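Local coordinates for protein glutamine cyclotransferase (Tannerella forsythia, PDB 6QRO) that probably cyclises amino-terminal glutamine of peptides to pyroglutamate, as a zinc-dependent type II glutaminyl cyclase related to the M28 metallopeptidases, at residues N50-L61 against E85-V93. Numbering follows the deposited sequence.
Sequences NTEAHQRCADYL and EKLKAQNIV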
ATOM      1  N   ASN A  50      10.010   0.083 -15.255  1.00 13.91           N
ATOM      2  CA  ASN A  50      10.752  -0.079 -16.516  1.00 13.39           C
ATOM      3  C   ASN A  50      11.376  -1.461 -16.673  1.00 16.59           C
ATOM      4  O   ASN A  50      12.361  -1.590 -17.405  1.00 18.74           O
ATOM      5  CB  ASN A  50      11.836   0.987 -16.751  1.00 15.68           C
ATOM      6  CG  ASN A  50      11.259   2.385 -16.951  1.00 15.60           C
ATOM      7  OD1 ASN A  50      10.057   2.545 -17.135  1.00 17.20           O
ATOM      8  ND2 ASN A  50      12.124   3.398 -16.951  1.00 14.47           N
ATOM      9  N   THR A  51      10.932  -2.475 -15.929  1.00 14.62           N
ATOM     10  CA  THR A  51      11.361  -3.845 -16.171  1.00 15.65           C
ATOM     11  C   THR A  51      10.186  -4.655 -16.696  1.00 16.25           C
ATOM     12  O   THR A  51       9.026  -4.270 -16.540  1.00 17.12           O
ATOM     13  CB  THR A  51      11.913  -4.522 -14.907  1.00 16.73           C
ATOM     14  OG1 THR A  51      10.884  -4.613 -13.908  1.00 14.55           O
ATOM     15  CG2 THR A  51      13.096  -3.746 -14.367  1.00 11.16           C
ATOM     16  N   GLU A  52      10.490  -5.805 -17.298  1.00 18.14           N
ATOM     17  CA  GLU A  52       9.422  -6.673 -17.790  1.00 20.41           C
ATOM     18  C   GLU A  52       8.619  -7.274 -16.636  1.00 17.81           C
ATOM     19  O   GLU A  52       7.403  -7.441 -16.750  1.00 16.28           O
ATOM     20  CB  GLU A  52       9.999  -7.761 -18.699  1.00 18.46           C
ATOM     21  CG  GLU A  52       8.957  -8.586 -19.476  1.00 27.89           C
ATOM     22  CD  GLU A  52       7.976  -7.752 -20.328  1.00 27.99           C
ATOM     23  OE1 GLU A  52       6.904  -8.291 -20.689  1.00 22.56           O
ATOM     24  OE2 GLU A  52       8.261  -6.576 -20.651  1.00 36.16           O
ATOM     25  N   ALA A  53       9.288  -7.642 -15.533  1.00 16.59           N
ATOM     26  CA  ALA A  53       8.585  -8.171 -14.363  1.00 13.50           C
ATOM     27  C   ALA A  53       7.544  -7.187 -13.844  1.00 15.56           C
ATOM     28  O   ALA A  53       6.477  -7.588 -13.370  1.00 15.25           O
ATOM     29  CB  ALA A  53       9.578  -8.507 -13.255  1.00 17.41           C
ATOM     30  N   HIS A  54       7.880  -5.900 -13.853  1.00 13.64           N
ATOM     31  CA  HIS A  54       6.935  -4.843 -13.522  1.00 10.77           C
ATOM     32  C   HIS A  54       5.743  -4.850 -14.484  1.00 14.16           C
ATOM     33  O   HIS A  54       4.587  -4.714 -14.062  1.00 11.41           O
ATOM     34  CB  HIS A  54       7.704  -3.528 -13.571  1.00 12.37           C
ATOM     35  CG  HIS A  54       6.975  -2.330 -13.053  1.00  9.51           C
ATOM     36  ND1 HIS A  54       7.148  -1.863 -11.769  1.00 10.05           N
ATOM     37  CD2 HIS A  54       6.135  -1.461 -13.658  1.00  9.55           C
ATOM     38  CE1 HIS A  54       6.422  -0.775 -11.593  1.00  9.07           C
ATOM     39  NE2 HIS A  54       5.807  -0.503 -12.729  1.00 13.19           N
ATOM     40  N   GLN A  55       6.008  -4.995 -15.786  1.00 15.65           N
ATOM     41  CA  GLN A  55       4.928  -4.980 -16.774  1.00 15.88           C
ATOM     42  C   GLN A  55       4.013  -6.192 -16.634  1.00 16.66           C
ATOM     43  O   GLN A  55       2.783  -6.057 -16.655  1.00 15.50           O
ATOM     44  CB  GLN A  55       5.504  -4.916 -18.188  1.00 19.03           C
ATOM     45  CG  GLN A  55       4.444  -4.946 -19.281  1.00 20.80           C
ATOM     46  CD  GLN A  55       3.563  -3.706 -19.302  1.00 25.99           C
ATOM     47  OE1 GLN A  55       4.040  -2.579 -19.139  1.00 26.76           O
ATOM     48  NE2 GLN A  55       2.267  -3.906 -19.519  1.00 24.26           N
ATOM     49  N   ARG A  56       4.591  -7.387 -16.512  1.00 15.40           N
ATOM     50  CA  ARG A  56       3.772  -8.576 -16.305  1.00 14.42           C
ATOM     51  C   ARG A  56       2.935  -8.457 -15.040  1.00 18.03           C
ATOM     52  O   ARG A  56       1.781  -8.913 -14.996  1.00 16.64           O
ATOM     53  CB  ARG A  56       4.640  -9.827 -16.263  1.00 14.08           C
ATOM     54  CG  ARG A  56       5.040 -10.322 -17.616  1.00 13.13           C
ATOM     55  CD  ARG A  56       5.621 -11.717 -17.502  1.00 13.81           C
ATOM     56  NE  ARG A  56       6.476 -12.082 -18.625  1.00 19.11           N
ATOM     57  CZ  ARG A  56       6.050 -12.209 -19.882  1.00 23.19           C
ATOM     58  NH1 ARG A  56       4.774 -12.029 -20.189  1.00 17.65           N
ATOM     59  NH2 ARG A  56       6.904 -12.537 -20.836  1.00 29.63           N
ATOM     60  N   CYS A  57       3.509  -7.858 -13.994  1.00 14.12           N
ATOM     61  CA  CYS A  57       2.781  -7.699 -12.746  1.00 12.62           C
ATOM     62  C   CYS A  57       1.660  -6.669 -12.876  1.00 14.39           C
ATOM     63  O   CYS A  57       0.586  -6.844 -12.294  1.00 14.94           O
ATOM     64  CB  CYS A  57       3.747  -7.311 -11.641  1.00 11.18           C
ATOM     65  SG  CYS A  57       3.000  -7.417 -10.076  1.00 14.34           S
ATOM     66  N   ALA A  58       1.892  -5.587 -13.625  1.00 16.55           N
ATOM     67  CA  ALA A  58       0.826  -4.628 -13.918  1.00 14.14           C
ATOM     68  C   ALA A  58      -0.391  -5.304 -14.551  1.00 18.34           C
ATOM     69  O   ALA A  58      -1.534  -5.041 -14.155  1.00 15.57           O
ATOM     70  CB  ALA A  58       1.358  -3.528 -14.832  1.00 13.66           C
ATOM     71  N   ASP A  59      -0.174  -6.145 -15.572  1.00 18.26           N
ATOM     72  CA  ASP A  59      -1.293  -6.896 -16.145  1.00 20.54           C
ATOM     73  C   ASP A  59      -1.953  -7.762 -15.097  1.00 17.70           C
ATOM     74  O   ASP A  59      -3.184  -7.827 -15.014  1.00 16.98           O
ATOM     75  CB  ASP A  59      -0.859  -7.781 -17.323  1.00 20.80           C
ATOM     76  CG  ASP A  59      -0.688  -7.015 -18.599  1.00 21.87           C
ATOM     77  OD1 ASP A  59      -1.251  -5.917 -18.712  1.00 25.57           O
ATOM     78  OD2 ASP A  59      -0.026  -7.524 -19.520  1.00 32.40           O
ATOM     79  N   TYR A  60      -1.146  -8.417 -14.269  1.00 19.44           N
ATOM     80  CA  TYR A  60      -1.684  -9.349 -13.295  1.00 18.23           C
ATOM     81  C   TYR A  60      -2.572  -8.628 -12.285  1.00 18.45           C
ATOM     82  O   TYR A  60      -3.704  -9.055 -12.021  1.00 18.53           O
ATOM     83  CB  TYR A  60      -0.532 -10.081 -12.614  1.00 13.07           C
ATOM     84  CG  TYR A  60      -0.979 -10.928 -11.484  1.00 17.28           C
ATOM     85  CD1 TYR A  60      -1.684 -12.103 -11.721  1.00 15.82           C
ATOM     86  CD2 TYR A  60      -0.690 -10.578 -10.176  1.00 17.89           C
ATOM     87  CE1 TYR A  60      -2.101 -12.892 -10.685  1.00 18.39           C
ATOM     88  CE2 TYR A  60      -1.105 -11.372  -9.129  1.00 16.55           C
ATOM     89  CZ  TYR A  60      -1.812 -12.518  -9.392  1.00 16.32           C
ATOM     90  OH  TYR A  60      -2.225 -13.306  -8.355  1.00 17.91           O
ATOM     91  N   LEU A  61      -2.097  -7.499 -11.756  1.00 14.31           N
ATOM     92  CA  LEU A  61      -2.863  -6.772 -10.749  1.00 15.05           C
ATOM     93  C   LEU A  61      -4.176  -6.234 -11.310  1.00 17.94           C
ATOM     94  O   LEU A  61      -5.242  -6.448 -10.728  1.00 18.83           O
ATOM     95  CB  LEU A  61      -2.019  -5.628 -10.209  1.00 15.08           C
ATOM     96  CG  LEU A  61      -0.818  -6.093  -9.395  1.00 14.75           C
ATOM     97  CD1 LEU A  61      -0.033  -4.872  -8.939  1.00 11.82           C
ATOM     98  CD2 LEU A  61      -1.324  -6.905  -8.220  1.00 11.71           C
ATOM     99  N   GLU A  85      15.815   9.828 -14.448  1.00 15.51           N
ATOM    100  CA  GLU A  85      15.275   8.725 -15.247  1.00 19.75           C
ATOM    101  C   GLU A  85      13.759   8.828 -15.395  1.00 17.76           C
ATOM    102  O   GLU A  85      13.045   9.146 -14.440  1.00 17.94           O
ATOM    103  CB  GLU A  85      15.637   7.380 -14.616  1.00 21.61           C
ATOM    104  CG  GLU A  85      16.858   6.717 -15.220  1.00 16.83           C
ATOM    105  CD  GLU A  85      16.524   5.935 -16.457  1.00 24.50           C
ATOM    106  OE1 GLU A  85      15.941   4.838 -16.326  1.00 27.83           O
ATOM    107  OE2 GLU A  85      16.827   6.418 -17.567  1.00 28.17           O
ATOM    108  N   LYS A  86      13.270   8.597 -16.615  1.00 18.15           N
ATOM    109  CA  LYS A  86      11.838   8.610 -16.900  1.00 19.29           C
ATOM    110  C   LYS A  86      11.233   7.238 -16.596  1.00 17.46           C
ATOM    111  O   LYS A  86      11.636   6.232 -17.190  1.00 15.52           O
ATOM    112  CB  LYS A  86      11.573   9.001 -18.358  1.00 21.54           C
ATOM    113  CG  LYS A  86      11.948  10.428 -18.732  1.00 18.35           C
ATOM    114  CD  LYS A  86      11.206  11.436 -17.863  1.00 19.98           C
ATOM    115  CE  LYS A  86      11.281  12.843 -18.439  1.00 18.83           C
ATOM    116  NZ  LYS A  86      11.098  13.851 -17.370  1.00 14.56           N
ATOM    117  N   LEU A  87      10.291   7.196 -15.648  1.00 14.13           N
ATOM    118  CA  LEU A  87       9.679   5.949 -15.203  1.00 14.31           C
ATOM    119  C   LEU A  87       8.322   5.784 -15.885  1.00 16.20           C
ATOM    120  O   LEU A  87       7.441   6.643 -15.753  1.00 15.98           O
ATOM    121  CB  LEU A  87       9.528   5.930 -13.683  1.00 12.33           C
ATOM    122  CG  LEU A  87      10.848   6.188 -12.944  1.00 13.25           C
ATOM    123  CD1 LEU A  87      10.671   6.123 -11.448  1.00  9.85           C
ATOM    124  CD2 LEU A  87      11.957   5.262 -13.434  1.00 12.45           C
ATOM    125  N   LYS A  88       8.154   4.657 -16.575  1.00 13.77           N
ATOM    126  CA  LYS A  88       6.909   4.310 -17.254  1.00 17.94           C
ATOM    127  C   LYS A  88       6.021   3.615 -16.232  1.00 16.71           C
ATOM    128  O   LYS A  88       6.045   2.388 -16.082  1.00 14.94           O
ATOM    129  CB  LYS A  88       7.201   3.419 -18.456  1.00 19.99           C
ATOM    130  CG  LYS A  88       8.291   3.973 -19.345  1.00 16.10           C
ATOM    131  CD  LYS A  88       7.861   5.158 -20.169  1.00 16.80           C
ATOM    132  CE  LYS A  88       8.929   5.456 -21.226  1.00 17.67           C
ATOM    133  NZ  LYS A  88       8.463   5.285 -22.637  1.00 21.46           N
ATOM    134  N   ALA A  89       5.224   4.420 -15.535  1.00 17.07           N
ATOM    135  CA  ALA A  89       4.415   3.994 -14.405  1.00 18.54           C
ATOM    136  C   ALA A  89       2.989   3.643 -14.820  1.00 14.28           C
ATOM    137  O   ALA A  89       2.477   4.140 -15.818  1.00 13.59           O
ATOM    138  CB  ALA A  89       4.377   5.083 -13.330  1.00 12.70           C
ATOM    139  N   GLN A  90       2.376   2.735 -14.050  1.00 15.03           N
ATOM    140  CA  GLN A  90       0.960   2.394 -14.155  1.00 13.45           C
ATOM    141  C   GLN A  90       0.347   2.536 -12.766  1.00 11.88           C
ATOM    142  O   GLN A  90       0.687   1.768 -11.867  1.00  9.81           O
ATOM    143  CB  GLN A  90       0.714   0.974 -14.681  1.00 14.64           C
ATOM    144  CG  GLN A  90       1.144   0.650 -16.096  1.00 14.71           C
ATOM    145  CD  GLN A  90       2.453  -0.115 -16.183  1.00 12.88           C
ATOM    146  OE1 GLN A  90       3.020  -0.504 -15.179  1.00 12.72           O
ATOM    147  NE2 GLN A  90       2.899  -0.378 -17.403  1.00 15.88           N
ATOM    148  N   ASN A  91      -0.495   3.558 -12.567  1.00 12.26           N
ATOM    149  CA  ASN A  91      -1.392   3.602 -11.413  1.00 13.41           C
ATOM    150  C   ASN A  91      -2.638   2.780 -11.732  1.00 13.93           C
ATOM    151  O   ASN A  91      -3.322   3.048 -12.729  1.00 11.79           O
ATOM    152  CB  ASN A  91      -1.802   5.030 -11.060  1.00 12.89           C
ATOM    153  CG  ASN A  91      -0.639   5.883 -10.537  1.00 11.04           C
ATOM    154  OD1 ASN A  91       0.303   5.390  -9.917  1.00  9.78           O
ATOM    155  ND2 ASN A  91      -0.748   7.178 -10.743  1.00 13.43           N
ATOM    156  N   ILE A  92      -2.939   1.790 -10.891  1.00 12.91           N
ATOM    157  CA  ILE A  92      -4.001   0.820 -11.164  1.00 12.07           C
ATOM    158  C   ILE A  92      -5.160   1.077 -10.206  1.00 10.31           C
ATOM    159  O   ILE A  92      -5.005   0.964  -8.982  1.00 10.02           O
ATOM    160  CB  ILE A  92      -3.481  -0.623 -11.052  1.00 10.72           C
ATOM    161  CG1 ILE A  92      -2.270  -0.801 -11.969  1.00 10.10           C
ATOM    162  CG2 ILE A  92      -4.596  -1.614 -11.434  1.00 10.81           C
ATOM    163  CD1 ILE A  92      -1.411  -2.013 -11.655  1.00 11.63           C
ATOM    164  N   VAL A  93      -6.317   1.427 -10.765  1.00 11.79           N
ATOM    165  CA  VAL A  93      -7.502   1.778  -9.992  1.00 12.00           C
ATOM    166  C   VAL A  93      -8.591   0.756 -10.288  1.00 12.00           C
ATOM    167  O   VAL A  93      -9.012   0.591 -11.442  1.00 11.38           O
ATOM    168  CB  VAL A  93      -8.009   3.200 -10.298  1.00 14.63           C
ATOM    169  CG1 VAL A  93      -9.298   3.483  -9.489  1.00 13.43           C
ATOM    170  CG2 VAL A  93      -6.952   4.237  -9.978  1.00 11.34           C
TER
HETATM  171  O   HOH W   1       7.393   0.322 -16.369  1.00 10.90           O
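In the zinc-binding alpha/beta fold of this M28-family protein, Asn50, just before helix 52-67, docks through its amide on the start of strand 86-96. Two nearly straight bonds hold the amide: ND2 of Asn50 donates to Lys86 O at 2.9 Å (N-H...O 164°), with the acceptor in the amide plane, and OD1 of Asn50 accepts from Lys88 N at 2.9 Å. Because both ends of the amide are used, its rotation is fixed. The reach follows from the first torsion, which sets CG beside the backbone N. A water that accepts from Asn50 N lies unusually close to Lys88 O, so a bridge through it is doubtful.

Along helix 52-61, nearly parallel to strand 86-93, contact passes to Gln90. Gln90 NE2 gives a weak bond to Gln55 OE1, 3.0 Å long but bent to 125°, the two amide planes being 83° apart. Gln90 OE1 lies 3.5 Å from Ala58 CB and 3.6 Å from His54 CD2; buried here, it has no polar partner in the model. The His54 ring is held at both nitrogens, ND1 hydrogen-bonded to Arg47 O and NE2 to Asp164 OD2, an oxygen that Gln90 N also reaches. Further on the packing is apolar: Ile92 CD1 comes 3.9 Å from Leu61 CB, the side chains crossing at about a right angle.

Helix 52-67 lies over strand 86-96, next to 71-80, one of the two outermost strands of the mixed sheet, with Trp110 against His54 and Leu61, and helix 31-43 touching Leu61 and Tyr60; Leu87 and Asn91 meet helix 184-191.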